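Local coordinates for protein hydrogen peroxide-inducible genes activator (Corynebacterium glutamicum, PDB 6G1D) that senses hydrogen peroxide as a LysR-family transcription factor and probably controls the genes that respond to it, at residues Val104-Pro108 with Thr109-Tyr113; Val253-Ser256 with Ala257-Trp260; His207-His210 with Asp211-Asp215. The protein carries 1 engineered substitution. One frame throughout, in Å; residues are numbered along the deposited sequence. Where two conformers were deposited one is given.

Interaction 1: residues Val104-Pro108 with Thr109-Tyr113; sequences VGIIP and TAAPY. With SO4 (sulfate ion), chain M.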
loop_
_atom_site.group_PDB
_atom_site.type_symbol
_atom_site.label_atom_id
_atom_site.label_comp_id
_atom_site.label_asym_id
_atom_site.label_seq_id
_atom_site.Cartn_x
_atom_site.Cartn_y
_atom_site.Cartn_z
ATOM N N VAL B 104 12.550 18.181 -9.891
ATOM C CA VAL B 104 13.271 18.349 -8.639
ATOM C C VAL B 104 12.535 17.567 -7.550
ATOM O O VAL B 104 11.359 17.774 -7.308
ATOM C CB VAL B 104 13.337 19.844 -8.270
ATOM C CG1 VAL B 104 14.119 20.053 -6.998
ATOM C CG2 VAL B 104 14.021 20.635 -9.391
ATOM N N GLY B 105 13.242 16.638 -6.928
ATOM C CA GLY B 105 12.740 15.914 -5.767
ATOM C C GLY B 105 13.108 16.736 -4.540
ATOM O O GLY B 105 14.209 17.282 -4.471
ATOM N N ILE B 106 12.183 16.844 -3.582
ATOM C CA ILE B 106 12.488 17.535 -2.330
ATOM C C ILE B 106 11.856 16.799 -1.164
ATOM O O ILE B 106 10.709 16.391 -1.257
ATOM C CB ILE B 106 11.966 18.978 -2.310
ATOM C CG1 ILE B 106 12.309 19.729 -3.600
ATOM C CG2 ILE B 106 12.505 19.722 -1.097
ATOM C CD1 ILE B 106 11.720 21.143 -3.697
ATOM N N ILE B 107 12.609 16.686 -0.069
ATOM C CA ILE B 107 12.105 16.084 1.164
ATOM C C ILE B 107 10.957 16.919 1.795
ATOM O O ILE B 107 10.943 18.161 1.677
ATOM C CB ILE B 107 13.230 15.822 2.184
ATOM C CG1 ILE B 107 13.931 17.112 2.616
ATOM C CG2 ILE B 107 14.253 14.833 1.624
ATOM C CD1 ILE B 107 14.892 16.914 3.758
ATOM N N PRO B 108 9.975 16.245 2.423
ATOM C CA PRO B 108 8.766 16.952 2.859
ATOM C C PRO B 108 8.949 18.020 3.939
ATOM O O PRO B 108 8.098 18.901 4.051
ATOM C CB PRO B 108 7.867 15.841 3.415
ATOM C CG PRO B 108 8.446 14.560 2.981
ATOM C CD PRO B 108 9.849 14.775 2.556
ATOM N N THR B 109 10.013 17.924 4.736
ATOM C CA THR B 109 10.296 18.925 5.752
ATOM C C THR B 109 11.171 20.078 5.247
ATOM O O THR B 109 11.593 20.895 6.053
ATOM C CB THR B 109 10.944 18.309 7.023
ATOM O OG1 THR B 109 12.259 17.834 6.728
ATOM C CG2 THR B 109 10.059 17.194 7.581
ATOM N N ALA B 110 11.490 20.100 3.950
ATOM C CA ALA B 110 12.062 21.276 3.309
ATOM C C ALA B 110 11.159 21.884 2.236
ATOM O O ALA B 110 11.076 23.122 2.146
ATOM C CB ALA B 110 13.419 20.959 2.727
ATOM N N ALA B 111 10.461 21.037 1.464
ATOM C CA ALA B 111 9.708 21.468 0.278
ATOM C C ALA B 111 8.774 22.683 0.440
ATOM O O ALA B 111 8.942 23.671 -0.224
ATOM C CB ALA B 111 8.894 20.296 -0.275
ATOM N N PRO B 112 7.777 22.590 1.342
ATOM C CA PRO B 112 6.812 23.671 1.408
ATOM C C PRO B 112 7.436 25.007 1.816
ATOM O O PRO B 112 6.864 26.037 1.517
ATOM C CB PRO B 112 5.796 23.158 2.428
ATOM C CG PRO B 112 6.562 22.142 3.247
ATOM C CD PRO B 112 7.475 21.498 2.289
ATOM N N TYR B 113 8.605 24.987 2.445
ATOM C CA TYR B 113 9.223 26.161 3.031
ATOM C C TYR B 113 10.231 26.806 2.095
ATOM O O TYR B 113 10.447 28.022 2.152
ATOM C CB TYR B 113 9.856 25.794 4.368
ATOM C CG TYR B 113 8.964 24.911 5.198
ATOM C CD1 TYR B 113 9.433 23.725 5.693
ATOM C CD2 TYR B 113 7.632 25.235 5.445
ATOM C CE1 TYR B 113 8.601 22.864 6.422
ATOM C CE2 TYR B 113 6.814 24.408 6.186
ATOM C CZ TYR B 113 7.325 23.200 6.650
ATOM O OH TYR B 113 6.554 22.326 7.376
HETATM S S SO4 M . 12.080 14.472 5.794
HETATM O O1 SO4 M . 12.140 16.026 5.204
HETATM O O2 SO4 M . 12.979 13.259 4.996
HETATM O O3 SO4 M . 12.567 14.694 7.373
HETATM O O4 SO4 M . 10.516 14.082 5.670
HETATM O O HOH W 1 6.837 19.976 6.413
#
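Ile106 and Ile107 both lean on Ala110 and Ala111, the latter opening helix 111-125, at the turn where strand 100-106 passes into that helix within a beta-alpha-beta unit of the periplasmic-binding-protein-like regulatory domain. The two isoleucines do so with different branches. Ile106 uses its short one: CG2 lies 3.7 Å from Ala111 CB and also touches the backbone there, a fit that a methyl side chain permits. Ile107 uses the long one, since its CG1 sits between the backbone N and the carbonyl carbon (chi1 62°); CG1 comes within 3.9 Å of Ala110 CB, while CD1 crosses at a slant to Thr109 and faces its OG1.

The carbonyl O of Ile107 accepts two N-H groups. Ala111 N donates from 2.9 Å, almost in line with the C=O, and Ala110 N from 3.0 Å, 51° above the carbonyl plane. This double grip tightens the turn, and Thr109 N is directed instead to O1 of the sulfate, 2.9 Å away. Thr109 OG1 turns to the same oxygen, though its separation is too short to be trusted, and also bonds Arg280; the ring of Pro108 borders the anion through CG and CD. The sulfate, probably from the crystallisation liquor, may mark part of the sensing pocket, next to the engineered Ser208.

Lacking an N-H, Pro112 suits the first turn of a helix; its CD abuts Pro108 O at 3.2 Å, and its CG stands 3.6 Å above the centre of the Tyr113 ring. Pro108 O accepts from a water instead, and that water also donates to Tyr113 OH from 2.6 Å.

Interaction 2: residues Val253-Ser256 with Ala257-Trp260; sequences VPIS and AIPW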
loop_
_atom_site.group_PDB
_atom_site.type_symbol
_atom_site.label_atom_id
_atom_site.label_comp_id
_atom_site.label_asym_id
_atom_site.label_seq_id
_atom_site.Cartn_x
_atom_site.Cartn_y
_atom_site.Cartn_z
ATOM N N VAL B 253 11.732 21.770 14.873
ATOM C CA VAL B 253 11.497 21.969 13.450
ATOM C C VAL B 253 12.655 22.765 12.833
ATOM O O VAL B 253 13.375 23.494 13.517
ATOM C CB VAL B 253 10.151 22.636 13.141
ATOM C CG1 VAL B 253 9.018 21.813 13.730
ATOM C CG2 VAL B 253 10.113 24.088 13.609
ATOM N N PRO B 254 12.851 22.607 11.520
ATOM C CA PRO B 254 13.839 23.457 10.843
ATOM C C PRO B 254 13.374 24.892 10.818
ATOM O O PRO B 254 12.173 25.127 10.712
ATOM C CB PRO B 254 13.869 22.902 9.416
ATOM C CG PRO B 254 13.111 21.621 9.471
ATOM C CD PRO B 254 12.161 21.698 10.587
ATOM N N ILE B 255 14.295 25.848 10.914
ATOM C CA ILE B 255 13.896 27.249 10.975
ATOM C C ILE B 255 13.094 27.767 9.773
ATOM O O ILE B 255 12.255 28.647 9.936
ATOM C CB ILE B 255 15.050 28.202 11.275
ATOM C CG1 ILE B 255 16.182 28.123 10.243
ATOM C CG2 ILE B 255 15.548 27.985 12.717
ATOM C CD1 ILE B 255 17.079 29.344 10.353
ATOM N N SER B 256 13.297 27.197 8.593
ATOM C CA SER B 256 12.490 27.586 7.417
ATOM C C SER B 256 11.026 27.280 7.609
ATOM O O SER B 256 10.199 27.913 6.984
ATOM C CB SER B 256 12.992 26.935 6.115
ATOM O OG SER B 256 12.823 25.522 6.156
ATOM N N ALA B 257 10.684 26.317 8.470
ATOM C CA ALA B 257 9.286 26.034 8.774
ATOM C C ALA B 257 8.557 27.114 9.619
ATOM O O ALA B 257 7.315 27.135 9.664
ATOM C CB ALA B 257 9.133 24.683 9.454
ATOM N N ILE B 258 9.304 27.958 10.306
ATOM C CA ILE B 258 8.721 28.875 11.307
ATOM C C ILE B 258 7.499 29.639 10.822
ATOM O O ILE B 258 6.447 29.558 11.447
ATOM C CB ILE B 258 9.813 29.762 11.932
ATOM C CG1 ILE B 258 10.666 28.919 12.894
ATOM C CG2 ILE B 258 9.227 30.947 12.698
ATOM C CD1 ILE B 258 11.971 29.558 13.286
ATOM N N PRO B 259 7.596 30.346 9.677
ATOM C CA PRO B 259 6.434 31.170 9.325
ATOM C C PRO B 259 5.215 30.367 8.951
ATOM O O PRO B 259 4.122 30.898 8.954
ATOM C CB PRO B 259 6.904 31.977 8.103
ATOM C CG PRO B 259 8.374 31.843 8.070
ATOM C CD PRO B 259 8.738 30.560 8.770
ATOM N N TRP B 260 5.406 29.108 8.578
ATOM C CA TRP B 260 4.324 28.275 8.043
ATOM C C TRP B 260 3.670 27.384 9.075
ATOM O O TRP B 260 2.553 26.984 8.886
ATOM C CB TRP B 260 4.879 27.415 6.890
ATOM C CG TRP B 260 5.430 28.266 5.808
ATOM C CD1 TRP B 260 6.717 28.581 5.612
ATOM C CD2 TRP B 260 4.676 29.003 4.843
ATOM N NE1 TRP B 260 6.847 29.444 4.527
ATOM C CE2 TRP B 260 5.599 29.670 4.017
ATOM C CE3 TRP B 260 3.318 29.100 4.557
ATOM C CZ2 TRP B 260 5.201 30.513 2.983
ATOM C CZ3 TRP B 260 2.919 29.918 3.492
ATOM C CH2 TRP B 260 3.864 30.628 2.732
#
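Trp260 turns the edge of its indole to Ser256, whose carbonyl O lies in the ring plane, 3.8 Å from Trp260 CD1. Beyond this turn the indole meets the ring of Tyr113, with the planes about 30° apart, and touches Leu313 of helix 293-316. It also packs on Gln242 of the second subunit, and a 1,2-ethanediol molecule sits nearby, so a broad aromatic group suits this boundary.

The five-membered ring of Pro259 brings its CD to 3.5 Å from Ser256 O; proline, which has no N-H to offer, suits a place where that oxygen faces CD. What precedes it is a 3-10 turn that carries the chain from strand 251-254, at the border of the mixed sheet, into the short helix 258-261. Its bonds reach back three residues: Ala257 N to Pro254 O is 2.9 Å and Ile258 N to Ile255 O is 3.1 Å. Both donors stand well above the plane of their carbonyl, the second by 58°, as fits bonds of such short reach.

Ile258 has CG1 anti to its carbonyl carbon (chi1 -73°), which folds CD1 back across Ile255, 3.9 Å from Ile255 CB. Ala257 is small enough for its CB to lie 3.3 Å from Pro254 O, with Val253 CG2 meeting the same methyl at 4.3 Å. Ser256 OG, between its own N and carbonyl carbon, is hydrogen-bonded to Glu172 on strand 164-179.

Interaction 3: residues His207-His210 with Asp211-Asp215; sequences HSLH and DQIVD. Engineered in segment 207-210: Ser208 (natural residue Cys). With SO4 (sulfate ion), chain M.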
loop_
_atom_site.group_PDB
_atom_site.type_symbol
_atom_site.label_atom_id
_atom_site.label_comp_id
_atom_site.label_asym_id
_atom_site.label_seq_id
_atom_site.Cartn_x
_atom_site.Cartn_y
_atom_site.Cartn_z
ATOM N N HIS B 207 11.158 9.724 7.909
ATOM C CA HIS B 207 11.562 11.120 7.721
ATOM C C HIS B 207 12.956 11.322 8.277
ATOM O O HIS B 207 13.246 10.920 9.409
ATOM C CB HIS B 207 10.556 12.030 8.431
ATOM C CG HIS B 207 9.181 11.956 7.851
ATOM N ND1 HIS B 207 8.726 12.809 6.856
ATOM C CD2 HIS B 207 8.164 11.097 8.102
ATOM C CE1 HIS B 207 7.467 12.509 6.565
ATOM N NE2 HIS B 207 7.108 11.468 7.294
ATOM N N SER B 208 13.835 11.942 7.505
ATOM C CA SER B 208 15.204 12.241 7.989
ATOM C C SER B 208 15.227 13.163 9.244
ATOM O O SER B 208 16.150 13.088 10.064
ATOM C CB SER B 208 16.063 12.868 6.871
ATOM O OG SER B 208 15.522 14.121 6.445
ATOM N N LEU B 209 14.214 14.008 9.397
ATOM C CA LEU B 209 14.113 14.850 10.586
ATOM C C LEU B 209 13.968 14.010 11.876
ATOM O O LEU B 209 14.536 14.367 12.915
ATOM C CB LEU B 209 12.942 15.843 10.476
ATOM C CG LEU B 209 12.829 16.867 11.602
ATOM C CD1 LEU B 209 14.089 17.707 11.689
ATOM C CD2 LEU B 209 11.583 17.741 11.395
ATOM N N HIS B 210 13.192 12.933 11.831
ATOM C CA HIS B 210 13.153 11.966 12.942
ATOM C C HIS B 210 14.570 11.556 13.377
ATOM O O HIS B 210 14.969 11.762 14.523
ATOM C CB HIS B 210 12.372 10.698 12.526
ATOM C CG HIS B 210 12.360 9.613 13.558
ATOM N ND1 HIS B 210 13.357 8.658 13.639
ATOM C CD2 HIS B 210 11.554 9.403 14.621
ATOM C CE1 HIS B 210 13.116 7.863 14.663
ATOM N NE2 HIS B 210 12.039 8.302 15.286
ATOM N N ASP B 211 15.326 11.014 12.429
ATOM C CA ASP B 211 16.663 10.492 12.690
ATOM C C ASP B 211 17.600 11.572 13.204
ATOM O O ASP B 211 18.433 11.317 14.056
ATOM C CB ASP B 211 17.275 9.874 11.420
ATOM C CG ASP B 211 16.377 8.783 10.782
ATOM O OD1 ASP B 211 15.665 8.070 11.531
ATOM O OD2 ASP B 211 16.398 8.642 9.526
ATOM N N GLN B 212 17.470 12.784 12.678
ATOM C CA GLN B 212 18.332 13.872 13.115
ATOM C C GLN B 212 18.079 14.298 14.559
ATOM O O GLN B 212 19.038 14.608 15.284
ATOM C CB GLN B 212 18.207 15.058 12.165
ATOM C CG GLN B 212 18.813 14.769 10.797
ATOM C CD GLN B 212 18.232 15.615 9.686
ATOM O OE1 GLN B 212 17.352 16.449 9.921
ATOM N NE2 GLN B 212 18.709 15.400 8.467
ATOM N N ILE B 213 16.805 14.361 14.899
ATOM C CA ILE B 213 16.433 14.614 16.316
ATOM C C ILE B 213 16.899 13.483 17.393
ATOM O O ILE B 213 17.542 13.610 18.490
ATOM C CB ILE B 213 14.947 14.935 16.476
ATOM C CG1 ILE B 213 14.584 16.133 15.611
ATOM C CG2 ILE B 213 14.614 15.220 17.925
ATOM C CD1 ILE B 213 13.103 16.387 15.528
ATOM N N VAL B 214 16.727 12.268 16.859
ATOM C CA VAL B 214 17.241 11.136 17.632
ATOM C C VAL B 214 18.747 11.242 17.817
ATOM O O VAL B 214 19.219 11.029 18.918
ATOM C CB VAL B 214 16.848 9.784 16.992
ATOM C CG1 VAL B 214 17.659 8.603 17.565
ATOM C CG2 VAL B 214 15.332 9.566 17.153
ATOM N N ASP B 215 19.505 11.608 16.783
ATOM C CA ASP B 215 20.970 11.751 16.912
ATOM C C ASP B 215 21.370 12.868 17.869
ATOM O O ASP B 215 22.405 12.774 18.557
ATOM C CB ASP B 215 21.646 12.001 15.557
ATOM C CG ASP B 215 23.175 11.984 15.658
ATOM O OD1 ASP B 215 23.868 12.986 15.304
ATOM O OD2 ASP B 215 23.674 10.951 16.154
HETATM S S SO4 M . 12.080 14.472 5.794
HETATM O O1 SO4 M . 12.140 16.026 5.204
HETATM O O2 SO4 M . 12.979 13.259 4.996
HETATM O O3 SO4 M . 12.567 14.694 7.373
HETATM O O4 SO4 M . 10.516 14.082 5.670
HETATM O O HOH W 2 15.970 16.698 7.720
#
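His210 and Asp211 join side chains in the opening turn of helix 208-219, whose N-terminal end, with His207 at the N-cap position, holds a sulfate.

Polar contacts between side chains come first. His210 ND1 donates to Asp211 OD1 at 3.2 Å, nearly straight (169°). The acceptor lies in the imidazole plane, yet the ring approaches from above the carboxylate, and the two planes stand almost perpendicular.

Backbone bonds of the alpha-helical kind follow: Gln212 N to Ser208 O at 2.9 Å, then Ile213 N to Leu209 O and Val214 N to His210 O in step.

Among apolar contacts, Val214 CG2 lies over one face of the His210 imidazole, toward its rim, in a CH-pi contact, 4.1 Å from the ring centroid and 26° off its normal. His210 has CG anti to the backbone N (chi1 176°), which lays the ring over this next turn. Leu209 CG meets Ile213 CD1 at 4.0 Å, and the isobutyl group goes on to Phe174 and Pro254.

The anion is met by the N-H groups that a helix start leaves without acceptors: Ser208 N reaches sulfate O2 at 3.0 Å and Leu209 N reaches O3 at 2.7 Å. His207 ND1 points at O4, over a distance too short to be trusted. Ser208 is an engineered replacement for cysteine, probably the peroxide-reactive one, and its OG makes at most weak bonds to the sulfate. A water 2.9 Å from Ser208 OG donates to Gln212 OE1 from 2.6 Å.

Along the chain the three contacts follow in series, 104-113, then 207-215, then 253-260; none nests in or crosses another. Each is local: interaction 1 closes the bend from strand 100-106 into helix 111-125, interaction 3 starts helix 208-219, and interaction 2 closes the bend from strand 251-254 into helix 258-261. In space they converge. The sulfate is shared by interactions 1 and 3, joining the turn before helix 111-125 to the start of helix 208-219, and Ile107 CD1 packs near Ser208 OG. Tyr113 joins interaction 1 to interaction 2 by lying against Ala257, while Pro254 CD meets Leu209 CD2 to link interaction 2 with interaction 3.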